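Yersinopine synthase (PDB 6C4M) catalyses the NADPH-dependent reductive condensation of pyruvate with a histidine-derived intermediate, the last step in making the metallophore yersinopine. Local coordinates at residues 439-442 with 443-446; 427-430 with 431-435. All blocks are in the same frame, centred on the assembly; numbering follows the deposited sequence.

Contact 1: 439-442 with 443-446; sequences KAFI and DRVG
A chi1 of 170° turns the F441 ring away from its own backbone N and carries it forward along the helix to V445, while R444 sets CG beside its backbone N and bends at chi3, turning its guanidinium back over the preceding turn. Both methyls of V445 meet the ring. CG2 stands over one face, 4.3 Å from the ring centroid and 22° off the normal, a CH-pi contact; CG1 packs against CE1 of F441 at 3.5 Å. R444 approaches from another direction: its NH2 lies at the ring edge, near the plane, and F441 CA sits over one face of the guanidinium, the two planes being steeply inclined to each other. NH1 of R444 comes to 3.7 Å from CB of A440, a van der Waals contact between guanidinium and methyl.

Beneath these side chains the i to i+4 ladder runs out. V445 N bonds to F441 O at 3.1 Å, but the last rung, G446 N to I442 O at 2.7 Å, is weak, with an N-H...O angle of only 125°. G446 then leaves helical geometry with positive phi, so this is the C-terminal end of helix 425-445. The F441 ring is buried against F274, the last residue of helix 267-274, and stands edge-to-face with W397 of strand 397-398, while R444 makes a cation-pi contact with Y275.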
loop_
_atom_site.group_PDB
_atom_site.type_symbol
_atom_site.label_atom_id
_atom_site.label_comp_id
_atom_site.label_asym_id
_atom_site.label_seq_id
_atom_site.Cartn_x
_atom_site.Cartn_y
_atom_site.Cartn_z
ATOM N N LYS A 439 1.570 17.589 -26.771
ATOM C CA LYS A 439 1.500 18.855 -27.503
ATOM C C LYS A 439 2.124 19.980 -26.687
ATOM O O LYS A 439 2.843 20.828 -27.228
ATOM C CB LYS A 439 0.050 19.210 -27.850
ATOM C CG LYS A 439 -0.586 18.347 -28.964
ATOM C CD LYS A 439 -2.023 18.828 -29.316
ATOM C CE LYS A 439 -2.747 17.891 -30.316
ATOM N NZ LYS A 439 -4.221 18.195 -30.421
ATOM N N ALA A 440 1.872 19.994 -25.377
ATOM C CA ALA A 440 2.428 21.050 -24.535
ATOM C C ALA A 440 3.943 20.949 -24.488
ATOM O O ALA A 440 4.641 21.966 -24.560
ATOM C CB ALA A 440 1.835 20.992 -23.116
ATOM N N PHE A 441 4.473 19.729 -24.445
ATOM C CA PHE A 441 5.922 19.552 -24.464
ATOM C C PHE A 441 6.533 20.033 -25.785
ATOM O O PHE A 441 7.567 20.711 -25.793
ATOM C CB PHE A 441 6.277 18.087 -24.241
ATOM C CG PHE A 441 7.726 17.784 -24.480
ATOM C CD1 PHE A 441 8.685 18.152 -23.542
ATOM C CD2 PHE A 441 8.134 17.170 -25.651
ATOM C CE1 PHE A 441 10.028 17.879 -23.753
ATOM C CE2 PHE A 441 9.474 16.899 -25.881
ATOM C CZ PHE A 441 10.424 17.249 -24.936
ATOM N N ILE A 442 5.932 19.655 -26.916
ATOM C CA ILE A 442 6.482 20.061 -28.207
ATOM C C ILE A 442 6.535 21.583 -28.301
ATOM O O ILE A 442 7.454 22.154 -28.909
ATOM C CB ILE A 442 5.653 19.451 -29.360
ATOM C CG1 ILE A 442 5.865 17.937 -29.402
ATOM C CG2 ILE A 442 5.993 20.140 -30.732
ATOM C CD1 ILE A 442 4.885 17.213 -30.283
ATOM N N ASP A 443 5.555 22.268 -27.710
ATOM C CA ASP A 443 5.555 23.730 -27.757
ATOM C C ASP A 443 6.677 24.311 -26.900
ATOM O O ASP A 443 7.291 25.322 -27.265
ATOM C CB ASP A 443 4.201 24.281 -27.311
ATOM C CG ASP A 443 3.080 23.962 -28.289
ATOM O OD1 ASP A 443 3.382 23.590 -29.432
ATOM O OD2 ASP A 443 1.893 24.098 -27.915
ATOM N N ARG A 444 6.949 23.701 -25.746
ATOM C CA ARG A 444 8.033 24.180 -24.897
ATOM C C ARG A 444 9.378 24.071 -25.600
ATOM O O ARG A 444 10.203 24.990 -25.532
ATOM C CB ARG A 444 8.062 23.384 -23.599
ATOM C CG ARG A 444 6.912 23.677 -22.683
ATOM C CD ARG A 444 7.255 23.271 -21.257
ATOM N NE ARG A 444 7.272 21.813 -21.034
ATOM C CZ ARG A 444 6.178 21.060 -20.966
ATOM N NH1 ARG A 444 4.982 21.602 -21.176
ATOM N NH2 ARG A 444 6.269 19.762 -20.709
ATOM N N VAL A 445 9.631 22.934 -26.257
ATOM C CA VAL A 445 10.946 22.691 -26.830
ATOM C C VAL A 445 11.039 23.127 -28.286
ATOM O O VAL A 445 12.155 23.278 -28.800
ATOM C CB VAL A 445 11.345 21.205 -26.751
ATOM C CG1 VAL A 445 11.349 20.711 -25.303
ATOM C CG2 VAL A 445 10.412 20.364 -27.612
ATOM N N GLY A 446 9.911 23.318 -28.968
ATOM C CA GLY A 446 9.951 23.504 -30.414
ATOM C C GLY A 446 9.891 22.231 -31.257
ATOM O O GLY A 446 10.708 21.305 -31.115
#

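Contact 2: 427-430 with 431-435; sequences AQRL and LQRFQ
Two successive turns of helix 425-445 carry this contact, in a part of the helix packed against helices 401-419, 294-313 and 267-274. Four i to i+4 backbone bonds join the segments; that from Q432 N to Q428 O measures 2.9 Å, with an N-H...O angle of 165°.

On one flank Q428 and Q432 run side by side with extended chains. Their amides lie alongside with planes 66° apart; the NE2 atoms, both donors, are 3.7 Å from each other, and Q432 NE2 also rests 3.8 Å from Q428 CG. On another flank R429 and R433 also point the same way, both with CG swung beside the carbonyl carbon, and NH2 of R433 comes to 4.0 Å from both CG and CD of R429. The tip of L430 meets the same guanidinium, CD2 to R433 NH1 at 3.7 Å.

R429 NE and R433 NH2 stand only 4.3 Å apart. D299 is salt-bridged through OD1 to R429 NH2 but only weakly paired with R433, whose NH1 is held by L265 O and whose NE has a long, weak pairing with D267. D299 thus probably helps balance the two positive charges and ties this helix to 294-313.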
loop_
_atom_site.group_PDB
_atom_site.type_symbol
_atom_site.label_atom_id
_atom_site.label_comp_id
_atom_site.label_asym_id
_atom_site.label_seq_id
_atom_site.Cartn_x
_atom_site.Cartn_y
_atom_site.Cartn_z
ATOM N N ALA A 427 -9.705 4.162 -22.641
ATOM C CA ALA A 427 -8.654 4.317 -23.646
ATOM C C ALA A 427 -8.657 5.720 -24.254
ATOM O O ALA A 427 -7.600 6.323 -24.462
ATOM C CB ALA A 427 -8.821 3.280 -24.755
ATOM N N GLN A 428 -9.836 6.255 -24.537
ATOM C CA GLN A 428 -9.919 7.576 -25.142
ATOM C C GLN A 428 -9.429 8.652 -24.171
ATOM O O GLN A 428 -8.654 9.539 -24.552
ATOM C CB GLN A 428 -11.361 7.809 -25.576
ATOM C CG GLN A 428 -11.685 9.106 -26.240
ATOM C CD GLN A 428 -13.138 9.115 -26.686
ATOM O OE1 GLN A 428 -13.664 8.095 -27.148
ATOM N NE2 GLN A 428 -13.802 10.252 -26.524
ATOM N N ARG A 429 -9.818 8.545 -22.897
ATOM C CA ARG A 429 -9.382 9.515 -21.903
ATOM C C ARG A 429 -7.875 9.467 -21.730
ATOM O O ARG A 429 -7.210 10.517 -21.712
ATOM C CB ARG A 429 -10.126 9.270 -20.576
ATOM C CG ARG A 429 -9.424 9.800 -19.314
ATOM C CD ARG A 429 -10.338 9.795 -18.008
ATOM N NE ARG A 429 -10.473 8.468 -17.394
ATOM C CZ ARG A 429 -11.478 7.609 -17.612
ATOM N NH1 ARG A 429 -12.487 7.917 -18.427
ATOM N NH2 ARG A 429 -11.483 6.426 -16.999
ATOM N N LEU A 430 -7.318 8.252 -21.678
ATOM C CA LEU A 430 -5.876 8.074 -21.524
ATOM C C LEU A 430 -5.105 8.670 -22.695
ATOM O O LEU A 430 -4.051 9.285 -22.505
ATOM C CB LEU A 430 -5.545 6.593 -21.395
ATOM C CG LEU A 430 -5.989 5.814 -20.174
ATOM C CD1 LEU A 430 -5.728 4.312 -20.279
ATOM C CD2 LEU A 430 -5.269 6.383 -18.957
ATOM N N LEU A 431 -5.570 8.453 -23.923
ATOM C CA LEU A 431 -4.825 8.999 -25.051
ATOM C C LEU A 431 -5.029 10.503 -25.209
ATOM O O LEU A 431 -4.099 11.206 -25.611
ATOM C CB LEU A 431 -5.210 8.258 -26.332
ATOM C CG LEU A 431 -4.603 6.852 -26.446
ATOM C CD1 LEU A 431 -5.105 6.133 -27.693
ATOM C CD2 LEU A 431 -3.065 6.866 -26.448
ATOM N N GLN A 432 -6.227 11.009 -24.898
ATOM C CA GLN A 432 -6.440 12.450 -24.880
ATOM C C GLN A 432 -5.482 13.120 -23.917
ATOM O O GLN A 432 -4.915 14.173 -24.220
ATOM C CB GLN A 432 -7.878 12.754 -24.493
ATOM C CG GLN A 432 -8.884 12.423 -25.549
ATOM C CD GLN A 432 -10.284 12.736 -25.086
ATOM O OE1 GLN A 432 -10.520 12.903 -23.887
ATOM N NE2 GLN A 432 -11.217 12.847 -26.027
ATOM N N ARG A 433 -5.303 12.528 -22.741
ATOM C CA ARG A 433 -4.439 13.123 -21.731
ATOM C C ARG A 433 -2.995 13.120 -22.206
ATOM O O ARG A 433 -2.293 14.132 -22.106
ATOM C CB ARG A 433 -4.596 12.349 -20.417
ATOM C CG ARG A 433 -3.851 12.913 -19.229
ATOM C CD ARG A 433 -3.797 11.913 -18.058
ATOM N NE ARG A 433 -5.106 11.581 -17.478
ATOM C CZ ARG A 433 -5.412 10.388 -16.975
ATOM N NH1 ARG A 433 -4.502 9.434 -16.975
ATOM N NH2 ARG A 433 -6.619 10.142 -16.452
ATOM N N PHE A 434 -2.535 11.978 -22.744
ATOM C CA PHE A 434 -1.190 11.897 -23.307
ATOM C C PHE A 434 -0.981 12.927 -24.419
ATOM O O PHE A 434 0.033 13.650 -24.439
ATOM C CB PHE A 434 -0.918 10.494 -23.885
ATOM C CG PHE A 434 0.340 10.451 -24.673
ATOM C CD1 PHE A 434 1.555 10.402 -24.013
ATOM C CD2 PHE A 434 0.328 10.540 -26.069
ATOM C CE1 PHE A 434 2.734 10.385 -24.709
ATOM C CE2 PHE A 434 1.510 10.530 -26.780
ATOM C CZ PHE A 434 2.720 10.464 -26.095
ATOM N N GLN A 435 -1.899 12.962 -25.387
ATOM C CA GLN A 435 -1.721 13.838 -26.545
ATOM C C GLN A 435 -1.639 15.307 -26.128
ATOM O O GLN A 435 -0.828 16.066 -26.666
ATOM C CB GLN A 435 -2.866 13.622 -27.541
ATOM C CG GLN A 435 -2.600 14.029 -28.999
ATOM C CD GLN A 435 -1.285 13.509 -29.577
ATOM O OE1 GLN A 435 -0.923 12.340 -29.424
ATOM N NE2 GLN A 435 -0.552 14.401 -30.232
#

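Contacts 1 and 2 lie in series on helix 425-445, their centres about 17 Å apart. Residues 436-438 lie between them, and Q435 O stands 2.8 Å from K439 N, so the helical backbone carries on from one to the other. Helix 267-274 lies along contact 2 and reaches contact 1 with its last residue, F274, which meets both F434 and F441. Their settings differ, contact 2 being partly buried and contact 1 at the surface, away from the annotated sites. Contact 2 lies nearer the chemistry: the L430 side chain is about 9 Å from that of H260, the inferred proton donor/acceptor, and the F434 side chain about 13 Å from bound NADP.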